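PDB 2Y7I: STM4351, which binds arginine with high specificity as a periplasmic solute-binding protein, probably delivering it to a membrane transporter. Local coordinates for residues Asn144-Leu149 with Glu155-Asp160; Asp148-Arg153 with Gly165-Asn170; Val115-Glu118 with His123-Tyr126. All coordinates share one frame; numbering follows the deposited sequence. Where two conformers were deposited one is given.

In the fold
All three contacts lie in one lobe of this two-lobed protein, around a mixed beta sheet. Contact 3 comes first along the chain. Its strand 114-118 is the sheet neighbour of strand 156-160 in contact 1, and the two centres are about 10 Å apart. Contacts 1 and 2 share Asp-148 and Leu-149 on helix 142-150, with centres about 6 Å apart. Contact 2 then joins that helix to helix 161-168, which directly follows strand 156-160. Contacts 1 and 3 both reach the bound arginine, with Asp-160 and Glu-118 at the ends of those neighbouring strands and His-123 beside them. Contact 2 lies away from the annotated sites, its centre about 15 Å from that of contact 3.

Contact 1: Asn144-Leu149 with Glu155-Asp160; sequences NAFTDL and EGVFGD. With ARG (arginine), chain C.
Val-157 meets Ala-145, Phe-146 and Leu-149 where helix 142-150 packs on strand 156-160 of the mixed sheet, in the type 2 periplasmic binding protein fold. Helix and strand run nearly antiparallel, at 153°, with their axes 8.2 Å apart at the closest. The two methyls of Val-157 divide the work. CG1 stands anti to the backbone N (chi1 169°) and reaches the ring of Phe-146, 3.7 Å from CE1. The two side chains cross at about a right angle. CG2 turns to the helix backbone and lies 3.6 Å from Ala-145 O. It also touches Ala-145 CB at 4.0 Å and Leu-149 CB at 3.9 Å. Leu-149 reaches back to the beginning of the strand, and its CD1 rests against the backbone of Glu-155 and Gly-156. No hydrogen bond joins the two segments; methyl and ring carbons make the contact. Val-98 of the neighbouring strand 95-100 also touches Phe-146 and Val-157. At the far end of the strand the chemistry changes. Asp-160 belongs to the arginine pocket, and Tyr-16 OH and His-123 NE2 also hydrogen-bond to its OD2. The amino N of the bound arginine donates a 2.8 Å hydrogen bond to Asp-160 OD2.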
ATOM      1  N   ASN A 144       5.264   1.502  31.367  1.00 21.73           N
ATOM      2  CA  ASN A 144       5.760   2.043  32.635  1.00 21.68           C
ATOM      3  C   ASN A 144       5.719   3.572  32.664  1.00 20.11           C
ATOM      4  O   ASN A 144       5.506   4.178  33.713  1.00 19.92           O
ATOM      5  CB  ASN A 144       7.188   1.571  32.879  1.00 22.28           C
ATOM      6  CG  ASN A 144       7.293   0.059  32.952  1.00 24.97           C
ATOM      7  OD1 ASN A 144       7.991  -0.559  32.160  1.00 27.31           O
ATOM      8  ND2 ASN A 144       6.589  -0.538  33.903  1.00 28.97           N
ATOM      9  N   ALA A 145       5.962   4.177  31.505  1.00 18.82           N
ATOM     10  CA  ALA A 145       5.910   5.636  31.339  1.00 18.13           C
ATOM     11  C   ALA A 145       4.497   6.150  31.633  1.00 18.25           C
ATOM     12  O   ALA A 145       4.313   7.071  32.439  1.00 18.47           O
ATOM     13  CB  ALA A 145       6.353   6.031  29.932  1.00 17.21           C
ATOM     14  N   PHE A 146       3.500   5.529  31.004  1.00 17.97           N
ATOM     15  CA  PHE A 146       2.088   5.882  31.256  1.00 18.35           C
ATOM     16  C   PHE A 146       1.682   5.717  32.720  1.00 18.93           C
ATOM     17  O   PHE A 146       1.007   6.584  33.289  1.00 19.79           O
ATOM     18  CB  PHE A 146       1.153   5.077  30.347  1.00 18.42           C
ATOM     19  CG  PHE A 146       1.215   5.480  28.898  1.00 18.04           C
ATOM     20  CD1 PHE A 146       1.122   6.823  28.530  1.00 17.93           C
ATOM     21  CD2 PHE A 146       1.361   4.522  27.901  1.00 17.53           C
ATOM     22  CE1 PHE A 146       1.176   7.202  27.199  1.00 18.37           C
ATOM     23  CE2 PHE A 146       1.421   4.890  26.561  1.00 18.65           C
ATOM     24  CZ  PHE A 146       1.331   6.234  26.207  1.00 18.90           C
ATOM     25  N   THR A 147       2.105   4.617  33.338  1.00 19.27           N
ATOM     26  CA  THR A 147       1.861   4.405  34.760  1.00 20.10           C
ATOM     27  C   THR A 147       2.416   5.563  35.585  1.00 19.96           C
ATOM     28  O   THR A 147       1.745   6.081  36.483  1.00 20.52           O
ATOM     29  CB  THR A 147       2.464   3.062  35.243  1.00 20.74           C
ATOM     30  OG1 THR A 147       1.893   1.995  34.482  1.00 21.50           O
ATOM     31  CG2 THR A 147       2.177   2.828  36.723  1.00 22.66           C
ATOM     32  N   ASP A 148       3.645   5.960  35.273  1.00 19.15           N
ATOM     33  CA  ASP A 148       4.300   7.059  35.975  1.00 19.80           C
ATOM     34  C   ASP A 148       3.654   8.412  35.712  1.00 19.25           C
ATOM     35  O   ASP A 148       3.665   9.283  36.582  1.00 20.43           O
ATOM     36  CB  ASP A 148       5.785   7.096  35.635  1.00 19.47           C
ATOM     37  CG  ASP A 148       6.606   6.160  36.515  1.00 22.15           C
ATOM     38  OD1 ASP A 148       6.017   5.332  37.246  1.00 23.73           O
ATOM     39  OD2 ASP A 148       7.849   6.257  36.486  1.00 23.57           O
ATOM     40  N   LEU A 149       3.097   8.594  34.518  1.00 18.06           N
ATOM     41  CA  LEU A 149       2.308   9.791  34.225  1.00 17.57           C
ATOM     42  C   LEU A 149       1.058   9.849  35.107  1.00 18.96           C
ATOM     43  O   LEU A 149       0.751  10.877  35.707  1.00 19.13           O
ATOM     44  CB  LEU A 149       1.922   9.837  32.739  1.00 16.71           C
ATOM     45  CG  LEU A 149       1.002  10.966  32.248  1.00 16.43           C
ATOM     46  CD1 LEU A 149       1.628  12.354  32.420  1.00 16.70           C
ATOM     47  CD2 LEU A 149       0.592  10.747  30.810  1.00 15.61           C
ATOM     48  N   GLU A 155       5.168  14.733  34.103  1.00 17.92           N
ATOM     49  CA  GLU A 155       4.189  15.689  33.588  1.00 17.74           C
ATOM     50  C   GLU A 155       3.695  15.347  32.188  1.00 16.72           C
ATOM     51  O   GLU A 155       2.613  15.776  31.787  1.00 16.40           O
ATOM     52  CB  GLU A 155       4.728  17.121  33.640  1.00 18.11           C
ATOM     53  CG  GLU A 155       4.842  17.650  35.065  1.00 20.87           C
ATOM     54  CD  GLU A 155       3.512  17.598  35.802  1.00 24.07           C
ATOM     55  OE1 GLU A 155       2.668  18.481  35.557  1.00 26.40           O
ATOM     56  OE2 GLU A 155       3.306  16.676  36.624  1.00 26.82           O
ATOM     57  N   GLY A 156       4.486  14.576  31.450  1.00 16.02           N
ATOM     58  CA  GLY A 156       4.084  14.156  30.116  1.00 14.92           C
ATOM     59  C   GLY A 156       4.742  12.861  29.686  1.00 14.32           C
ATOM     60  O   GLY A 156       5.653  12.360  30.341  1.00 14.44           O
ATOM     61  N   VAL A 157       4.242  12.315  28.586  1.00 14.13           N
ATOM     62  CA  VAL A 157       4.843  11.160  27.919  1.00 13.68           C
ATOM     63  C   VAL A 157       4.871  11.530  26.442  1.00 13.34           C
ATOM     64  O   VAL A 157       3.885  12.032  25.918  1.00 13.73           O
ATOM     65  CB  VAL A 157       4.066   9.841  28.185  1.00 13.67           C
ATOM     66  CG1 VAL A 157       4.574   8.708  27.252  1.00 13.88           C
ATOM     67  CG2 VAL A 157       4.227   9.390  29.661  1.00 12.80           C
ATOM     68  N   PHE A 158       6.018  11.316  25.801  1.00 13.26           N
ATOM     69  CA  PHE A 158       6.296  11.803  24.442  1.00 13.42           C
ATOM     70  C   PHE A 158       6.506  10.593  23.533  1.00 13.34           C
ATOM     71  O   PHE A 158       7.360   9.750  23.818  1.00 12.64           O
ATOM     72  CB  PHE A 158       7.551  12.689  24.516  1.00 13.11           C
ATOM     73  CG  PHE A 158       7.986  13.307  23.215  1.00 12.74           C
ATOM     74  CD1 PHE A 158       7.107  14.054  22.430  1.00 15.66           C
ATOM     75  CD2 PHE A 158       9.319  13.208  22.823  1.00 14.57           C
ATOM     76  CE1 PHE A 158       7.540  14.657  21.234  1.00 15.56           C
ATOM     77  CE2 PHE A 158       9.774  13.812  21.635  1.00 15.90           C
ATOM     78  CZ  PHE A 158       8.880  14.533  20.840  1.00 14.54           C
ATOM     79  N   GLY A 159       5.695  10.491  22.474  1.00 13.55           N
ATOM     80  CA  GLY A 159       5.742   9.350  21.551  1.00 14.74           C
ATOM     81  C   GLY A 159       4.992   9.564  20.246  1.00 15.48           C
ATOM     82  O   GLY A 159       4.590  10.698  19.933  1.00 15.77           O
ATOM     83  N   ASP A 160       4.796   8.484  19.478  1.00 15.79           N
ATOM     84  CA  ASP A 160       4.090   8.586  18.189  1.00 16.59           C
ATOM     85  C   ASP A 160       2.615   8.886  18.405  1.00 16.47           C
ATOM     86  O   ASP A 160       1.999   8.370  19.336  1.00 16.07           O
ATOM     87  CB  ASP A 160       4.275   7.321  17.321  1.00 17.47           C
ATOM     88  CG  ASP A 160       5.672   7.235  16.703  1.00 18.53           C
ATOM     89  OD1 ASP A 160       5.929   7.909  15.691  1.00 23.26           O
ATOM     90  OD2 ASP A 160       6.523   6.501  17.226  1.00 19.46           O
TER
HETATM   91  N   ARG C1245       8.785   5.441  16.060  1.00 13.25           N
HETATM   92  CA  ARG C1245       9.712   5.657  17.215  1.00 13.72           C
HETATM   93  C   ARG C1245      11.137   5.304  16.804  1.00 13.54           C
HETATM   94  O   ARG C1245      12.052   5.382  17.621  1.00 12.77           O
HETATM   95  CB  ARG C1245       9.286   4.815  18.436  1.00 13.75           C
HETATM   96  CG  ARG C1245       9.136   3.311  18.142  1.00 14.85           C
HETATM   97  CD  ARG C1245       8.859   2.492  19.401  1.00 15.37           C
HETATM   98  NE  ARG C1245       8.399   1.150  19.033  1.00 12.96           N
HETATM   99  CZ  ARG C1245       8.099   0.180  19.895  1.00 12.44           C
HETATM  100  NH1 ARG C1245       8.208   0.366  21.212  1.00 12.54           N
HETATM  101  NH2 ARG C1245       7.690  -0.984  19.435  1.00 13.45           N
HETATM  102  OXT ARG C1245      11.393   4.910  15.651  1.00 13.15           O

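Contact 2: Asp148-Arg153 with Gly165-Asn170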
ATOM      1  N   ASP A 148       3.645   5.960  35.273  1.00 19.15           N
ATOM      2  CA  ASP A 148       4.300   7.059  35.975  1.00 19.80           C
ATOM      3  C   ASP A 148       3.654   8.412  35.712  1.00 19.25           C
ATOM      4  O   ASP A 148       3.665   9.283  36.582  1.00 20.43           O
ATOM      5  CB  ASP A 148       5.785   7.096  35.635  1.00 19.47           C
ATOM      6  CG  ASP A 148       6.606   6.160  36.515  1.00 22.15           C
ATOM      7  OD1 ASP A 148       6.017   5.332  37.246  1.00 23.73           O
ATOM      8  OD2 ASP A 148       7.849   6.257  36.486  1.00 23.57           O
ATOM      9  N   LEU A 149       3.097   8.594  34.518  1.00 18.06           N
ATOM     10  CA  LEU A 149       2.308   9.791  34.225  1.00 17.57           C
ATOM     11  C   LEU A 149       1.058   9.849  35.107  1.00 18.96           C
ATOM     12  O   LEU A 149       0.751  10.877  35.707  1.00 19.13           O
ATOM     13  CB  LEU A 149       1.922   9.837  32.739  1.00 16.71           C
ATOM     14  CG  LEU A 149       1.002  10.966  32.248  1.00 16.43           C
ATOM     15  CD1 LEU A 149       1.628  12.354  32.420  1.00 16.70           C
ATOM     16  CD2 LEU A 149       0.592  10.747  30.810  1.00 15.61           C
ATOM     17  N   LYS A 150       0.356   8.727  35.198  1.00 20.14           N
ATOM     18  CA  LYS A 150      -0.886   8.656  35.949  1.00 21.92           C
ATOM     19  C   LYS A 150      -0.705   8.818  37.457  1.00 23.35           C
ATOM     20  O   LYS A 150      -1.591   9.343  38.137  1.00 23.66           O
ATOM     21  CB  LYS A 150      -1.635   7.371  35.613  1.00 22.89           C
ATOM     22  CG  LYS A 150      -2.273   7.423  34.223  1.00 23.35           C
ATOM     23  CD  LYS A 150      -3.453   6.494  34.089  1.00 27.11           C
ATOM     24  CE  LYS A 150      -3.028   5.097  33.685  1.00 30.00           C
ATOM     25  NZ  LYS A 150      -4.161   4.381  32.995  1.00 31.79           N
ATOM     26  N   ASN A 151       0.457   8.381  37.947  0.50 23.32           N
ATOM     27  CA  ASN A 151       0.846   8.504  39.355  0.50 24.82           C
ATOM     28  C   ASN A 151       1.536   9.836  39.676  0.50 24.77           C
ATOM     29  O   ASN A 151       2.083  10.005  40.764  0.50 25.34           O
ATOM     30  CB  ASN A 151       1.759   7.338  39.755  0.50 24.95           C
ATOM     31  CG  ASN A 151       0.992   6.041  39.987  0.50 25.91           C
ATOM     32  OD1 ASN A 151       1.511   4.945  39.763  0.50 25.58           O
ATOM     33  ND2 ASN A 151      -0.251   6.163  40.436  0.50 26.07           N
ATOM     34  N   ASN A 152       1.506  10.766  38.720  1.00 24.50           N
ATOM     35  CA  ASN A 152       2.154  12.089  38.843  1.00 25.20           C
ATOM     36  C   ASN A 152       3.677  12.134  38.994  1.00 24.98           C
ATOM     37  O   ASN A 152       4.234  13.131  39.463  1.00 25.29           O
ATOM     38  CB  ASN A 152       1.474  12.959  39.922  1.00 27.43           C
ATOM     39  CG  ASN A 152       0.388  13.834  39.350  1.00 29.96           C
ATOM     40  OD1 ASN A 152      -0.798  13.548  39.514  1.00 34.89           O
ATOM     41  ND2 ASN A 152       0.783  14.899  38.652  1.00 33.32           N
ATOM     42  N   ARG A 153       4.350  11.063  38.594  1.00 24.12           N
ATOM     43  CA  ARG A 153       5.807  11.059  38.591  1.00 24.45           C
ATOM     44  C   ARG A 153       6.365  11.763  37.357  1.00 22.87           C
ATOM     45  O   ARG A 153       7.554  12.104  37.299  1.00 22.87           O
ATOM     46  CB  ARG A 153       6.340   9.635  38.697  1.00 24.90           C
ATOM     47  CG  ARG A 153       6.446   9.161  40.127  1.00 29.42           C
ATOM     48  CD  ARG A 153       7.130   7.811  40.207  1.00 33.44           C
ATOM     49  NE  ARG A 153       8.116   7.772  41.290  1.00 38.68           N
ATOM     50  CZ  ARG A 153       9.433   7.853  41.105  1.00 40.25           C
ATOM     51  NH1 ARG A 153       9.932   7.976  39.875  1.00 39.83           N
ATOM     52  NH2 ARG A 153      10.257   7.801  42.148  1.00 42.42           N
ATOM     53  N   GLY A 165      -2.486   8.412  20.940  1.00 17.53           N
ATOM     54  CA  GLY A 165      -3.915   8.466  20.622  1.00 18.59           C
ATOM     55  C   GLY A 165      -4.638   7.230  21.108  1.00 19.25           C
ATOM     56  O   GLY A 165      -5.727   7.316  21.698  1.00 20.00           O
ATOM     57  N   LYS A 166      -4.029   6.068  20.877  1.00 18.65           N
ATOM     58  CA  LYS A 166      -4.616   4.806  21.322  1.00 19.62           C
ATOM     59  C   LYS A 166      -4.762   4.757  22.850  1.00 19.14           C
ATOM     60  O   LYS A 166      -5.819   4.401  23.367  1.00 19.86           O
ATOM     61  CB  LYS A 166      -3.801   3.620  20.782  1.00 19.43           C
ATOM     62  CG  LYS A 166      -4.213   2.261  21.307  1.00 23.66           C
ATOM     63  CD  LYS A 166      -5.325   1.643  20.465  1.00 29.44           C
ATOM     64  CE  LYS A 166      -5.239   0.115  20.497  1.00 32.15           C
ATOM     65  NZ  LYS A 166      -5.813  -0.437  21.761  1.00 34.67           N
ATOM     66  N   TRP A 167      -3.703   5.131  23.563  1.00 18.42           N
ATOM     67  CA  TRP A 167      -3.712   5.141  25.029  1.00 18.47           C
ATOM     68  C   TRP A 167      -4.810   6.061  25.552  1.00 19.63           C
ATOM     69  O   TRP A 167      -5.478   5.750  26.551  1.00 20.39           O
ATOM     70  CB  TRP A 167      -2.336   5.581  25.562  1.00 17.39           C
ATOM     71  CG  TRP A 167      -2.241   5.576  27.077  1.00 18.15           C
ATOM     72  CD1 TRP A 167      -2.057   4.488  27.891  1.00 18.29           C
ATOM     73  CD2 TRP A 167      -2.354   6.711  27.944  1.00 18.36           C
ATOM     74  NE1 TRP A 167      -2.047   4.878  29.208  1.00 18.77           N
ATOM     75  CE2 TRP A 167      -2.214   6.239  29.270  1.00 19.47           C
ATOM     76  CE3 TRP A 167      -2.548   8.088  27.726  1.00 17.59           C
ATOM     77  CZ2 TRP A 167      -2.273   7.091  30.381  1.00 18.95           C
ATOM     78  CZ3 TRP A 167      -2.600   8.940  28.833  1.00 18.90           C
ATOM     79  CH2 TRP A 167      -2.463   8.432  30.147  1.00 19.30           C
ATOM     80  N   LEU A 168      -5.009   7.184  24.856  1.00 19.51           N
ATOM     81  CA  LEU A 168      -5.976   8.203  25.275  1.00 20.90           C
ATOM     82  C   LEU A 168      -7.410   7.719  25.289  1.00 22.42           C
ATOM     83  O   LEU A 168      -8.234   8.231  26.047  1.00 23.41           O
ATOM     84  CB  LEU A 168      -5.876   9.443  24.389  1.00 20.51           C
ATOM     85  CG  LEU A 168      -4.769  10.424  24.766  1.00 21.40           C
ATOM     86  CD1 LEU A 168      -4.772  11.588  23.801  1.00 22.47           C
ATOM     87  CD2 LEU A 168      -4.951  10.915  26.215  1.00 20.99           C
ATOM     88  N   LYS A 169      -7.707   6.732  24.451  1.00 23.03           N
ATOM     89  CA  LYS A 169      -9.045   6.149  24.401  1.00 25.13           C
ATOM     90  C   LYS A 169      -9.542   5.725  25.788  1.00 25.78           C
ATOM     91  O   LYS A 169     -10.737   5.827  26.077  1.00 26.60           O
ATOM     92  CB  LYS A 169      -9.105   5.000  23.383  1.00 25.93           C
ATOM     93  CG  LYS A 169      -9.159   5.486  21.925  1.00 27.81           C
ATOM     94  CD  LYS A 169      -8.988   4.360  20.908  1.00 31.42           C
ATOM     95  CE  LYS A 169      -9.537   4.786  19.547  1.00 34.41           C
ATOM     96  NZ  LYS A 169      -8.895   4.067  18.398  1.00 35.43           N
ATOM     97  N   ASN A 170      -8.621   5.292  26.651  1.00 24.88           N
ATOM     98  CA  ASN A 170      -8.989   4.855  28.010  1.00 26.02           C
ATOM     99  C   ASN A 170      -8.543   5.804  29.120  1.00 25.11           C
ATOM    100  O   ASN A 170      -8.575   5.447  30.303  1.00 25.65           O
ATOM    101  CB  ASN A 170      -8.456   3.447  28.281  1.00 26.53           C
ATOM    102  CG  ASN A 170      -8.969   2.441  27.289  1.00 28.59           C
ATOM    103  OD1 ASN A 170      -8.226   1.980  26.422  1.00 31.28           O
ATOM    104  ND2 ASN A 170     -10.243   2.113  27.383  1.00 29.84           N
TER
HETATM  105  O   HOH W   1      -1.882   2.776  31.482  1.00 37.15           O
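The backbones of Asp-148-Arg-153 and Gly-165-Asn-170 stay well apart, the closest CA atoms being those of Lys-150 and Trp-167 at 11.8 Å. The indole of Trp-167 spans the gap. Its CG is anti to the backbone N (chi1 -178°), which carries the six-membered ring toward helix 142-150. There CH2 of Trp-167 meets CD2 of Leu-149 at 3.9 Å. Lys-150 comes to the indole edge, near the ring plane, with CG 3.9 Å from CZ2 of Trp-167. Its CD and CE are equally close to the same ring atom. The lysine and the indole slide past each other in opposite directions. A bend at chi3 (-87°) brings Lys-150 NZ to a water that Trp-167 NE1 also reaches. This water accepts from both side chains, 3.2 Å from Lys-150 NZ and 3.1 Å from Trp-167 NE1. Lys-150 NZ is also hydrogen-bonded to Asn-171 OD1.

The first segment holds the end of helix 142-150, which closes in a Schellman motif. Arg-153 N bonds Asp-148 O at 2.8 Å, and Asn-152 N bonds Leu-149 O at 3.1 Å. Asn-152 is the C-prime residue, with a positive phi of 63°. The rings of Phe-146 and Trp-167 are stacked, while Tyr-174 meets the indole edge-to-face. Val-98 of strand 95-100 touches both Leu-149 and Trp-167.

Contact 3: Val115-Glu118 with His123-Tyr126; sequences VGLE and HQRY. With ARG (arginine), chain C; ACT (acetate ion), chain G.
Strand 114-118 and helix 122-130 form the first half of a beta-alpha-beta unit that strand 135-139 completes, and the end of the strand and the start of the helix line the arginine pocket. Leu-117 and Gln-124 carry the direct contact, their side chains crossing at about a right angle. CD1 of Leu-117 lies 3.7 Å from CB of Gln-124. Its other methyl, CD2, sits 3.8 Å from the backbone O of His-123. Leu-117 CG lies between the backbone N and the carbonyl carbon (chi1 40°), and both methyls reach the helix from there. The backbone O of Glu-118 also touches Gln-124 CB, at 3.7 Å. The amide of Gln-124 turns back to the connecting turn. Its OE1 bonds Gly-120 N, and its NE2 bonds Asn-119 OD1.

Two side chains continue into the pocket. Glu-118 is extended beyond CG, with CG anti to the backbone N (chi1 -152°). Its OE1 accepts a 2.8 Å hydrogen bond from NH1 of the bound arginine, while OE2 is bonded to Thr-15 OG1. His-123 touches the ligand itself, with NE2 3.6 Å from the ligand CA. Its ND1 is bonded to Tyr-187 OH, and its bond to Asp-160 would help fix that carboxylate.

Beyond the carboxylate end of the ligand, Arg-125 NE bonds OXT of an acetate ion, which is probably from the crystallisation liquor, at 2.8 Å; the bond is bent, 138° at the hydrogen. Glu-118 and Asp-160 meet opposite ends of the ligand, and Glu-20 is a further carboxylate bonded to it. Asp-160 and His-123 meet the part common to amino acids. Glu-118 meets the guanidinium, so it probably contributes to the specificity for arginine.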
ATOM      1  N   VAL A 115       9.383  14.566  31.387  1.00 16.56           N
ATOM      2  CA  VAL A 115       8.645  13.926  30.308  1.00 16.05           C
ATOM      3  C   VAL A 115       9.226  12.534  30.023  1.00 15.73           C
ATOM      4  O   VAL A 115      10.419  12.384  29.759  1.00 15.29           O
ATOM      5  CB  VAL A 115       8.606  14.808  29.036  1.00 15.52           C
ATOM      6  CG1 VAL A 115       7.944  14.063  27.881  1.00 15.47           C
ATOM      7  CG2 VAL A 115       7.852  16.090  29.306  1.00 16.05           C
ATOM      8  N   GLY A 116       8.363  11.520  30.104  1.00 15.73           N
ATOM      9  CA  GLY A 116       8.774  10.140  29.886  1.00 15.65           C
ATOM     10  C   GLY A 116       8.787   9.781  28.412  1.00 15.04           C
ATOM     11  O   GLY A 116       7.981  10.285  27.624  1.00 15.01           O
ATOM     12  N   LEU A 117       9.708   8.900  28.040  1.00 15.31           N
ATOM     13  CA  LEU A 117       9.855   8.436  26.661  1.00 15.00           C
ATOM     14  C   LEU A 117      10.639   7.133  26.677  1.00 15.05           C
ATOM     15  O   LEU A 117      11.154   6.727  27.719  1.00 15.21           O
ATOM     16  CB  LEU A 117      10.542   9.494  25.785  1.00 15.56           C
ATOM     17  CG  LEU A 117      11.717  10.261  26.419  1.00 17.23           C
ATOM     18  CD1 LEU A 117      13.006   9.439  26.446  1.00 18.54           C
ATOM     19  CD2 LEU A 117      11.956  11.580  25.716  1.00 19.74           C
ATOM     20  N   GLU A 118      10.729   6.467  25.531  1.00 14.64           N
ATOM     21  CA  GLU A 118      11.394   5.163  25.469  1.00 15.50           C
ATOM     22  C   GLU A 118      12.860   5.290  25.066  1.00 15.41           C
ATOM     23  O   GLU A 118      13.189   6.070  24.174  1.00 14.69           O
ATOM     24  CB  GLU A 118      10.672   4.277  24.457  1.00 15.69           C
ATOM     25  CG  GLU A 118      10.742   2.779  24.692  1.00 18.94           C
ATOM     26  CD  GLU A 118       9.682   2.044  23.876  1.00 19.78           C
ATOM     27  OE1 GLU A 118       9.557   2.378  22.696  1.00 18.99           O
ATOM     28  OE2 GLU A 118       8.942   1.193  24.423  1.00 21.04           O
ATOM     29  N   HIS A 123      12.211   9.862  19.612  1.00 12.52           N
ATOM     30  CA  HIS A 123      11.676  10.785  20.596  1.00 12.79           C
ATOM     31  C   HIS A 123      12.706  11.154  21.640  1.00 13.38           C
ATOM     32  O   HIS A 123      12.801  12.320  22.036  1.00 14.03           O
ATOM     33  CB  HIS A 123      10.428  10.190  21.248  1.00 12.06           C
ATOM     34  CG  HIS A 123       9.475   9.610  20.259  1.00 12.87           C
ATOM     35  ND1 HIS A 123       8.919  10.357  19.241  1.00 11.87           N
ATOM     36  CD2 HIS A 123       9.014   8.345  20.098  1.00 11.68           C
ATOM     37  CE1 HIS A 123       8.135   9.583  18.510  1.00 10.76           C
ATOM     38  NE2 HIS A 123       8.178   8.360  19.004  1.00 10.81           N
ATOM     39  N   GLN A 124      13.484  10.167  22.078  1.00 13.63           N
ATOM     40  CA  GLN A 124      14.531  10.408  23.050  1.00 14.39           C
ATOM     41  C   GLN A 124      15.574  11.362  22.471  1.00 15.63           C
ATOM     42  O   GLN A 124      15.971  12.323  23.130  1.00 15.07           O
ATOM     43  CB  GLN A 124      15.187   9.090  23.473  1.00 14.73           C
ATOM     44  CG  GLN A 124      16.405   9.259  24.377  1.00 15.87           C
ATOM     45  CD  GLN A 124      16.942   7.915  24.867  1.00 16.84           C
ATOM     46  OE1 GLN A 124      17.347   7.062  24.068  1.00 17.53           O
ATOM     47  NE2 GLN A 124      16.952   7.730  26.187  1.00 17.74           N
ATOM     48  N   ARG A 125      15.994  11.106  21.233  1.00 16.04           N
ATOM     49  CA  ARG A 125      17.021  11.924  20.595  1.00 17.46           C
ATOM     50  C   ARG A 125      16.517  13.350  20.374  1.00 17.52           C
ATOM     51  O   ARG A 125      17.223  14.319  20.691  1.00 18.12           O
ATOM     52  CB  ARG A 125      17.505  11.292  19.285  1.00 18.22           C
ATOM     53  CG  ARG A 125      18.786  11.923  18.750  1.00 22.12           C
ATOM     54  CD  ARG A 125      19.383  11.123  17.583  1.00 26.17           C
ATOM     55  NE  ARG A 125      18.669  11.319  16.315  1.00 27.01           N
ATOM     56  CZ  ARG A 125      18.943  12.275  15.430  1.00 29.21           C
ATOM     57  NH1 ARG A 125      19.904  13.163  15.666  1.00 28.90           N
ATOM     58  NH2 ARG A 125      18.244  12.350  14.301  1.00 29.57           N
ATOM     59  N   TYR A 126      15.292  13.476  19.862  1.00 16.15           N
ATOM     60  CA  TYR A 126      14.681  14.792  19.677  1.00 16.62           C
ATOM     61  C   TYR A 126      14.652  15.616  20.962  1.00 17.03           C
ATOM     62  O   TYR A 126      15.104  16.765  20.954  1.00 17.54           O
ATOM     63  CB  TYR A 126      13.270  14.731  19.049  1.00 15.68           C
ATOM     64  CG  TYR A 126      12.630  16.105  19.028  1.00 17.05           C
ATOM     65  CD1 TYR A 126      12.995  17.058  18.072  1.00 18.92           C
ATOM     66  CD2 TYR A 126      11.720  16.474  20.008  1.00 18.23           C
ATOM     67  CE1 TYR A 126      12.438  18.335  18.078  1.00 20.38           C
ATOM     68  CE2 TYR A 126      11.161  17.743  20.027  1.00 19.00           C
ATOM     69  CZ  TYR A 126      11.528  18.668  19.065  1.00 19.79           C
ATOM     70  OH  TYR A 126      10.971  19.920  19.099  1.00 21.65           O
TER
HETATM   71  N   ARG C1245       8.785   5.441  16.060  1.00 13.25           N
HETATM   72  CA  ARG C1245       9.712   5.657  17.215  1.00 13.72           C
HETATM   73  C   ARG C1245      11.137   5.304  16.804  1.00 13.54           C
HETATM   74  O   ARG C1245      12.052   5.382  17.621  1.00 12.77           O
HETATM   75  CB  ARG C1245       9.286   4.815  18.436  1.00 13.75           C
HETATM   76  CG  ARG C1245       9.136   3.311  18.142  1.00 14.85           C
HETATM   77  CD  ARG C1245       8.859   2.492  19.401  1.00 15.37           C
HETATM   78  NE  ARG C1245       8.399   1.150  19.033  1.00 12.96           N
HETATM   79  CZ  ARG C1245       8.099   0.180  19.895  1.00 12.44           C
HETATM   80  NH1 ARG C1245       8.208   0.366  21.212  1.00 12.54           N
HETATM   81  NH2 ARG C1245       7.690  -0.984  19.435  1.00 13.45           N
HETATM   82  OXT ARG C1245      11.393   4.910  15.651  1.00 13.15           O
HETATM   83  C   ACT G1249      17.732   7.814  15.929  1.00 25.58           C
HETATM   84  O   ACT G1249      18.222   6.829  15.341  1.00 25.00           O
HETATM   85  OXT ACT G1249      17.702   8.888  15.276  1.00 25.78           O
HETATM   86  CH3 ACT G1249      17.202   7.709  17.328  1.00 25.35           C